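Local coordinates for amidohydrolase (Xanthomonas campestris pv. campestris, PDB 4DZH), which probably deaminates adenosine-type substrates such as 5'-methylthioadenosine, as a zinc-binding member of the metallo-dependent hydrolase superfamily, at residues Leu49-Ala52 with Asp53-Arg57; Asn82-Thr85 with Leu86-Gly89; Leu269-Ala272 with Glu273-Leu276. One frame throughout, in Å; residues are numbered along the deposited sequence.

Interaction 1 of 3, residues Leu49-Ala52 with Asp53-Arg57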
ATOM      1  N   LEU A  49      15.787  27.286  -6.748  1.00 27.00           N
ATOM      2  CA  LEU A  49      16.227  27.816  -8.027  1.00 32.35           C
ATOM      3  C   LEU A  49      16.989  26.763  -8.803  1.00 34.34           C
ATOM      4  O   LEU A  49      17.390  25.747  -8.232  1.00 33.01           O
ATOM      5  CB  LEU A  49      17.097  29.067  -7.766  1.00 31.36           C
ATOM      6  CG  LEU A  49      18.534  28.926  -7.249  1.00 28.27           C
ATOM      7  CD1 LEU A  49      19.220  30.303  -7.363  1.00 30.72           C
ATOM      8  CD2 LEU A  49      18.629  28.444  -5.827  1.00 27.49           C
ATOM      9  N   PRO A  50      17.183  26.978 -10.122  1.00 37.27           N
ATOM     10  CA  PRO A  50      17.955  25.998 -10.894  1.00 33.85           C
ATOM     11  C   PRO A  50      19.337  25.756 -10.271  1.00 33.14           C
ATOM     12  O   PRO A  50      19.951  26.715  -9.776  1.00 34.80           O
ATOM     13  CB  PRO A  50      18.093  26.666 -12.268  1.00 34.80           C
ATOM     14  CG  PRO A  50      16.873  27.513 -12.371  1.00 32.55           C
ATOM     15  CD  PRO A  50      16.629  28.048 -10.973  1.00 34.74           C
ATOM     16  N   THR A  51      19.817  24.521 -10.275  1.00 29.73           N
ATOM     17  CA  THR A  51      21.075  24.191  -9.618  1.00 28.37           C
ATOM     18  C   THR A  51      22.291  24.957 -10.182  1.00 36.36           C
ATOM     19  O   THR A  51      23.205  25.340  -9.448  1.00 36.24           O
ATOM     20  CB  THR A  51      21.298  22.682  -9.631  1.00 30.32           C
ATOM     21  OG1 THR A  51      20.298  22.085  -8.785  1.00 33.32           O
ATOM     22  CG2 THR A  51      22.658  22.336  -9.097  1.00 32.53           C
ATOM     23  N   ALA A  52      22.287  25.198 -11.481  1.00 38.84           N
ATOM     24  CA  ALA A  52      23.351  25.979 -12.091  1.00 39.87           C
ATOM     25  C   ALA A  52      23.313  27.395 -11.536  1.00 41.53           C
ATOM     26  O   ALA A  52      24.356  27.951 -11.192  1.00 43.77           O
ATOM     27  CB  ALA A  52      23.207  25.984 -13.601  1.00 39.50           C
ATOM     28  N   ASP A  53      22.110  27.974 -11.442  1.00 41.54           N
ATOM     29  CA  ASP A  53      21.934  29.326 -10.874  1.00 40.76           C
ATOM     30  C   ASP A  53      22.344  29.358  -9.406  1.00 39.73           C
ATOM     31  O   ASP A  53      22.837  30.363  -8.900  1.00 42.52           O
ATOM     32  CB  ASP A  53      20.476  29.793 -10.991  1.00 41.58           C
ATOM     33  CG  ASP A  53      20.067  30.135 -12.423  1.00 47.26           C
ATOM     34  OD1 ASP A  53      20.872  29.912 -13.355  1.00 54.36           O
ATOM     35  OD2 ASP A  53      18.924  30.620 -12.614  1.00 47.34           O
ATOM     36  N   ALA A  54      22.098  28.261  -8.699  1.00 34.74           N
ATOM     37  CA  ALA A  54      22.411  28.206  -7.278  1.00 31.78           C
ATOM     38  C   ALA A  54      23.902  28.094  -6.993  1.00 33.60           C
ATOM     39  O   ALA A  54      24.386  28.620  -5.983  1.00 35.36           O
ATOM     40  CB  ALA A  54      21.679  27.029  -6.628  1.00 30.41           C
ATOM     41  N   ARG A  55      24.623  27.385  -7.856  1.00 36.84           N
ATOM     42  CA  ARG A  55      26.058  27.191  -7.654  1.00 39.31           C
ATOM     43  C   ARG A  55      26.842  28.483  -7.872  1.00 42.28           C
ATOM     44  O   ARG A  55      27.961  28.619  -7.373  1.00 45.40           O
ATOM     45  CB  ARG A  55      26.606  26.097  -8.565  1.00 42.08           C
ATOM     46  CG  ARG A  55      26.399  24.670  -8.016  1.00 41.11           C
ATOM     47  CD  ARG A  55      26.481  23.619  -9.095  1.00 43.70           C
ATOM     48  NE  ARG A  55      26.718  22.299  -8.503  1.00 45.54           N
ATOM     49  CZ  ARG A  55      26.375  21.146  -9.065  1.00 51.98           C
ATOM     50  NH1 ARG A  55      25.735  21.146 -10.229  1.00 55.81           N
ATOM     51  NH2 ARG A  55      26.640  19.992  -8.449  1.00 50.26           N
ATOM     52  N   VAL A  56      26.264  29.418  -8.624  1.00 40.22           N
ATOM     53  CA  VAL A  56      26.960  30.683  -8.866  1.00 39.82           C
ATOM     54  C   VAL A  56      26.650  31.614  -7.716  1.00 41.51           C
ATOM     55  O   VAL A  56      27.494  32.403  -7.295  1.00 43.82           O
ATOM     56  CB  VAL A  56      26.602  31.356 -10.227  1.00 42.21           C
ATOM     57  CG1 VAL A  56      26.991  30.486 -11.406  1.00 41.31           C
ATOM     58  CG2 VAL A  56      25.141  31.761 -10.301  1.00 44.54           C
ATOM     59  N   ARG A  57      25.446  31.491  -7.180  1.00 39.54           N
ATOM     60  CA  ARG A  57      24.967  32.391  -6.154  1.00 40.59           C
ATOM     61  C   ARG A  57      25.502  32.090  -4.744  1.00 41.53           C
ATOM     62  O   ARG A  57      25.805  33.022  -3.982  1.00 43.93           O
ATOM     63  CB  ARG A  57      23.433  32.440  -6.155  1.00 41.44           C
ATOM     64  CG  ARG A  57      22.865  33.160  -4.938  1.00 42.56           C
ATOM     65  CD  ARG A  57      21.415  33.647  -5.075  1.00 39.64           C
ATOM     66  NE  ARG A  57      20.980  34.169  -3.788  1.00 37.60           N
ATOM     67  CZ  ARG A  57      19.733  34.148  -3.317  1.00 37.74           C
ATOM     68  NH1 ARG A  57      18.736  33.652  -4.037  1.00 36.61           N
ATOM     69  NH2 ARG A  57      19.485  34.648  -2.109  1.00 39.85           N
TER
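L49 and A54 meet where a strand runs into a helix. CD2 of L49 lies against CB of A54 at 3.5 Å, which is tight for two carbons. The other methyl, CD1 of L49, lies against the backbone, 3.8 Å from A54 N. With CG between the backbone N and the carbonyl carbon (chi1 75°), both methyls of L49 come against A54.

The P50 ring approaches the D53 carboxylate at a slant, with CG of P50 3.7 Å from OD2 of D53. This is a van der Waals contact.

One turn on, the methyl CG2 of T51 sits over one face of the R55 guanidinium, 3.5 Å from R55 NH1. The extended R55 chain runs past T51 to get there. Its charge is paired outside the segments, with E19.

Two backbone bonds start the helix. P50 is the N-cap residue, and its O accepts from A54 N at 2.9 Å. The next bond runs from R55 N to T51 O at 3.0 Å.

The contact thus marks a strand-to-helix junction, away from the metal sites. Strand 44-50 is an outer strand of a small mixed sheet and passes directly into helix 51-57. Side chains of P50, T51 and A54 pack on strand 36-41, its antiparallel neighbour, and R57 forms a salt bridge with E12.

Interaction 2 of 3, residues Asn82-Thr85 with Leu86-Gly89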
ATOM      1  N   ASN A  82       0.441   7.557  18.363  1.00 14.33           N
ATOM      2  CA  ASN A  82       1.723   6.907  18.079  1.00 13.36           C
ATOM      3  C   ASN A  82       2.262   5.849  19.089  1.00 14.58           C
ATOM      4  O   ASN A  82       2.941   4.906  18.666  1.00 16.62           O
ATOM      5  CB  ASN A  82       2.784   7.959  17.647  1.00 12.40           C
ATOM      6  CG  ASN A  82       2.807   8.169  16.125  1.00 12.27           C
ATOM      7  OD1 ASN A  82       2.269   7.349  15.330  1.00 16.26           O
ATOM      8  ND2 ASN A  82       3.475   9.244  15.696  1.00 13.10           N
ATOM      9  N   PRO A  83       1.922   5.966  20.381  1.00 16.95           N
ATOM     10  CA  PRO A  83       2.339   4.888  21.291  1.00 17.80           C
ATOM     11  C   PRO A  83       1.771   3.528  20.876  1.00 19.27           C
ATOM     12  O   PRO A  83       2.290   2.501  21.286  1.00 18.87           O
ATOM     13  CB  PRO A  83       1.762   5.327  22.644  1.00 15.55           C
ATOM     14  CG  PRO A  83       1.797   6.828  22.562  1.00 17.13           C
ATOM     15  CD  PRO A  83       1.369   7.118  21.111  1.00 15.81           C
ATOM     16  N   MET A  84       0.699   3.512  20.080  0.58 17.23           N
ATOM     17  CA  MET A  84       0.152   2.245  19.622  0.58 16.79           C
ATOM     18  C   MET A  84       1.054   1.507  18.605  0.58 16.85           C
ATOM     19  O   MET A  84       0.716   0.403  18.195  0.58 17.68           O
ATOM     20  CB  MET A  84      -1.296   2.422  19.116  0.58 16.24           C
ATOM     21  CG  MET A  84      -2.161   3.173  20.114  0.58 17.76           C
ATOM     22  SD  MET A  84      -3.906   3.316  19.683  0.58 18.99           S
ATOM     23  CE  MET A  84      -4.498   1.668  20.025  0.58 27.83           C
ATOM     24  N   THR A  85       2.215   2.064  18.224  1.00 15.25           N
ATOM     25  CA  THR A  85       3.183   1.268  17.483  1.00 18.77           C
ATOM     26  C   THR A  85       3.530   0.031  18.311  1.00 18.02           C
ATOM     27  O   THR A  85       3.744  -1.039  17.769  1.00 16.82           O
ATOM     28  CB  THR A  85       4.513   1.963  17.254  1.00 19.80           C
ATOM     29  OG1 THR A  85       4.985   2.451  18.516  1.00 18.36           O
ATOM     30  CG2 THR A  85       4.381   3.076  16.297  1.00 20.27           C
ATOM     31  N   LEU A  86       3.556   0.174  19.639  1.00 20.87           N
ATOM     32  CA  LEU A  86       3.795  -0.994  20.509  1.00 22.28           C
ATOM     33  C   LEU A  86       2.665  -2.038  20.487  1.00 19.21           C
ATOM     34  O   LEU A  86       2.846  -3.155  20.951  1.00 18.74           O
ATOM     35  CB  LEU A  86       4.116  -0.524  21.959  1.00 19.61           C
ATOM     36  CG  LEU A  86       5.431   0.267  22.039  1.00 18.14           C
ATOM     37  CD1 LEU A  86       5.581   0.781  23.456  1.00 18.60           C
ATOM     38  CD2 LEU A  86       6.647  -0.564  21.628  1.00 18.85           C
ATOM     39  N   LEU A  87       1.510  -1.699  19.904  1.00 15.60           N
ATOM     40  CA  LEU A  87       0.396  -2.641  19.805  1.00 17.26           C
ATOM     41  C   LEU A  87       0.218  -3.127  18.328  1.00 19.10           C
ATOM     42  O   LEU A  87      -0.864  -3.576  17.932  1.00 21.50           O
ATOM     43  CB  LEU A  87      -0.903  -2.013  20.313  1.00 20.63           C
ATOM     44  CG  LEU A  87      -0.889  -1.534  21.776  1.00 29.67           C
ATOM     45  CD1 LEU A  87      -2.308  -1.305  22.282  1.00 33.73           C
ATOM     46  CD2 LEU A  87      -0.192  -2.554  22.622  1.00 32.21           C
ATOM     47  N   ARG A  88       1.286  -3.033  17.540  1.00 17.57           N
ATOM     48  CA  ARG A  88       1.203  -3.378  16.127  1.00 16.08           C
ATOM     49  C   ARG A  88       0.678  -4.779  15.899  1.00 18.65           C
ATOM     50  O   ARG A  88       1.333  -5.727  16.303  1.00 19.52           O
ATOM     51  CB  ARG A  88       2.593  -3.225  15.506  1.00 16.35           C
ATOM     52  CG  ARG A  88       2.577  -3.247  13.966  1.00 16.94           C
ATOM     53  CD  ARG A  88       3.963  -3.193  13.369  1.00 16.06           C
ATOM     54  NE  ARG A  88       4.929  -2.233  13.925  1.00 15.77           N
ATOM     55  CZ  ARG A  88       5.091  -0.972  13.530  1.00 18.37           C
ATOM     56  NH1 ARG A  88       4.287  -0.406  12.617  1.00 16.86           N
ATOM     57  NH2 ARG A  88       6.089  -0.262  14.050  1.00 18.77           N
ATOM     58  N   GLY A  89      -0.491  -4.902  15.241  1.00 16.34           N
ATOM     59  CA  GLY A  89      -1.090  -6.201  14.945  1.00 19.22           C
ATOM     60  C   GLY A  89      -1.526  -6.973  16.176  1.00 24.82           C
ATOM     61  O   GLY A  89      -1.605  -8.189  16.137  1.00 27.21           O
TER
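The bond from L87 N to M84 O, at 2.8 Å, is the shortest of the backbone bonds here. Three of them join 82-85 to 86-89: L86 N also donates to P83 O at 3.1 Å, and R88 N to T85 O at 3.2 Å. All three span three residues, the spacing of 3-10 turns. Each N-H comes from above the carbonyl plane, not onto a lone pair.

The R88 chain bends at chi3 (-45°), which leaves T85 O over one face of the guanidinium. This is no bond, as R88 NE is 4.2 Å from T85 O. The charged end is held by E127 through a salt bridge, by N322 O, and by Q392 O of the second subunit. The R88 side chain is about 4 Å from that of D323, a magnesium ligand.

T85 OG1 is bonded to G120 O. M84 CE lies 4.3 Å from L87 CD1, and the M84 side chain is about 4 Å from that of the zinc ligand H81.

The turn is buried. It follows strand 69-80 and precedes helix 96-111. P83 and T85 pack on helix 114-130, M84 and L87 on helix 96-111, and L86 and L87 on helix 431-447.

Interaction 3 of 3, residues Leu269-Ala272 with Glu273-Leu276; sequences LTEA and EIHL
The H275 ring meets E271 at its edge. OE1 of E271 lies in the ring plane and accepts from H275 NE2 at 3.0 Å. The bond is bent, with an N-H...O angle of 134°, and the carboxylate and ring planes stand 63° apart. The E271 chain bends at chi2 (-72°), which folds the carboxylate back to I274 and H275. Its other oxygen, OE2, touches the I274 methyl CD1 at 3.4 Å. Backbone bonding links the same histidine and glutamate: H275 N donates to E271 O.

A second carboxylate, that of E273, reaches back to the start of the helix. T270 and E273 form a capping box. T270 OG1 accepts from E273 N at 2.9 Å, and E273 OE1 accepts from T270 N, also at 2.9 Å. That N-H meets OE1 on its anti side and somewhat out of the carboxylate plane. The box fixes the N terminus of helix 271-280, the helix of the beta-alpha-beta crossover between parallel strands 261-265 and 283-286 of the TIM barrel.

E273 has a stronger partner outside, as OE2 forms a salt bridge with R246. CD2 of L269 lies 3.8 Å from E273 OE1, so an apolar group also borders the carboxylate. I274 CG1 lies 3.3 Å from T270 O. L269 and I274 pack on L304 of helix 301-306, while L269 and E273 touch L248 of helix 247-254.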
ATOM      1  N   LEU A 269     -21.306  11.028   5.949  1.00 28.26           N
ATOM      2  CA  LEU A 269     -21.490  12.484   5.634  1.00 25.54           C
ATOM      3  C   LEU A 269     -22.586  12.904   4.595  1.00 31.12           C
ATOM      4  O   LEU A 269     -22.765  12.215   3.607  1.00 30.41           O
ATOM      5  CB  LEU A 269     -20.199  13.122   5.123  1.00 32.36           C
ATOM      6  CG  LEU A 269     -18.999  13.555   5.968  1.00 32.06           C
ATOM      7  CD1 LEU A 269     -18.011  14.387   5.129  1.00 30.53           C
ATOM      8  CD2 LEU A 269     -19.402  14.333   7.235  1.00 32.83           C
ATOM      9  N   THR A 270     -23.220  14.073   4.791  1.00 33.02           N
ATOM     10  CA  THR A 270     -24.102  14.679   3.768  1.00 31.62           C
ATOM     11  C   THR A 270     -23.487  15.866   3.017  1.00 35.27           C
ATOM     12  O   THR A 270     -22.450  16.414   3.447  1.00 36.26           O
ATOM     13  CB  THR A 270     -25.332  15.369   4.448  1.00 34.09           C
ATOM     14  OG1 THR A 270     -24.880  16.543   5.169  1.00 35.47           O
ATOM     15  CG2 THR A 270     -26.056  14.430   5.404  1.00 26.07           C
ATOM     16  N   GLU A 271     -24.187  16.350   1.972  1.00 35.12           N
ATOM     17  CA  GLU A 271     -23.705  17.523   1.211  1.00 36.19           C
ATOM     18  C   GLU A 271     -23.734  18.813   2.019  1.00 40.56           C
ATOM     19  O   GLU A 271     -22.745  19.571   2.044  1.00 42.59           O
ATOM     20  CB  GLU A 271     -24.425  17.718  -0.158  1.00 52.74           C
ATOM     21  CG  GLU A 271     -23.765  17.046  -1.410  1.00 44.72           C
ATOM     22  CD  GLU A 271     -22.426  17.692  -1.942  1.00 55.05           C
ATOM     23  OE1 GLU A 271     -22.336  18.926  -2.247  1.00 52.54           O
ATOM     24  OE2 GLU A 271     -21.454  16.912  -2.115  1.00 55.28           O
ATOM     25  N   ALA A 272     -24.872  19.060   2.673  1.00 39.76           N
ATOM     26  CA  ALA A 272     -25.007  20.112   3.673  1.00 42.67           C
ATOM     27  C   ALA A 272     -23.767  20.181   4.545  1.00 39.39           C
ATOM     28  O   ALA A 272     -23.146  21.246   4.721  1.00 40.28           O
ATOM     29  CB  ALA A 272     -26.229  19.824   4.539  1.00 44.74           C
ATOM     30  N   GLU A 273     -23.382  19.029   5.072  1.00 40.81           N
ATOM     31  CA  GLU A 273     -22.206  18.947   5.940  1.00 41.20           C
ATOM     32  C   GLU A 273     -20.902  19.344   5.246  1.00 32.99           C
ATOM     33  O   GLU A 273     -20.084  20.101   5.843  1.00 32.82           O
ATOM     34  CB  GLU A 273     -22.143  17.579   6.602  1.00 41.57           C
ATOM     35  CG  GLU A 273     -23.248  17.491   7.644  1.00 40.59           C
ATOM     36  CD  GLU A 273     -23.548  16.091   8.129  1.00 34.54           C
ATOM     37  OE1 GLU A 273     -23.117  15.150   7.466  1.00 34.18           O
ATOM     38  OE2 GLU A 273     -24.213  15.969   9.196  1.00 37.95           O
ATOM     39  N   ILE A 274     -20.764  18.953   3.980  1.00 32.52           N
ATOM     40  CA  ILE A 274     -19.597  19.323   3.187  1.00 30.42           C
ATOM     41  C   ILE A 274     -19.451  20.819   3.057  1.00 32.40           C
ATOM     42  O   ILE A 274     -18.400  21.392   3.408  1.00 35.45           O
ATOM     43  CB  ILE A 274     -19.586  18.667   1.805  1.00 36.25           C
ATOM     44  CG1 ILE A 274     -19.564  17.148   1.923  1.00 35.98           C
ATOM     45  CG2 ILE A 274     -18.371  19.097   1.040  1.00 38.91           C
ATOM     46  CD1 ILE A 274     -19.520  16.482   0.595  1.00 38.09           C
ATOM     47  N   HIS A 275     -20.519  21.461   2.601  1.00 38.34           N
ATOM     48  CA  HIS A 275     -20.563  22.918   2.494  1.00 39.23           C
ATOM     49  C   HIS A 275     -20.509  23.607   3.855  1.00 37.53           C
ATOM     50  O   HIS A 275     -19.882  24.682   3.989  1.00 35.60           O
ATOM     51  CB  HIS A 275     -21.723  23.371   1.581  1.00 43.52           C
ATOM     52  CG  HIS A 275     -21.569  22.858   0.187  1.00 51.08           C
ATOM     53  ND1 HIS A 275     -20.852  23.536  -0.776  1.00 54.35           N
ATOM     54  CD2 HIS A 275     -21.939  21.681  -0.379  1.00 53.11           C
ATOM     55  CE1 HIS A 275     -20.830  22.824  -1.889  1.00 55.19           C
ATOM     56  NE2 HIS A 275     -21.488  21.698  -1.678  1.00 55.64           N
ATOM     57  N   LEU A 276     -21.073  22.960   4.877  1.00 36.60           N
ATOM     58  CA  LEU A 276     -20.875  23.433   6.245  1.00 37.32           C
ATOM     59  C   LEU A 276     -19.393  23.568   6.572  1.00 35.19           C
ATOM     60  O   LEU A 276     -18.936  24.634   7.084  1.00 33.64           O
ATOM     61  CB  LEU A 276     -21.583  22.536   7.270  1.00 41.00           C
ATOM     62  CG  LEU A 276     -21.550  23.090   8.710  1.00 44.53           C
ATOM     63  CD1 LEU A 276     -22.109  24.533   8.795  1.00 43.48           C
ATOM     64  CD2 LEU A 276     -22.258  22.175   9.714  1.00 44.25           C
TER

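How the interactions relate
The three contacts follow one another along the chain. None encloses or crosses another, and each closes only a turn within one continuous segment. Interaction 1 comes first, where strand 44-50 of the small mixed sheet runs into helix 51-57. The chain then enters the barrel and forms interaction 2 just after the zinc-binding strand 69-80, beside the subunit interface. That turn ties the strand's end to helices 96-111, 114-130 and 431-447. Interaction 3 comes much later, at the start of a helix beside the parallel four-strand sheet 225-229, 261-265, 283-286, 310-313. It joins that helix to its neighbours 247-254 and 301-306. The centres are about 33 to 47 Å apart.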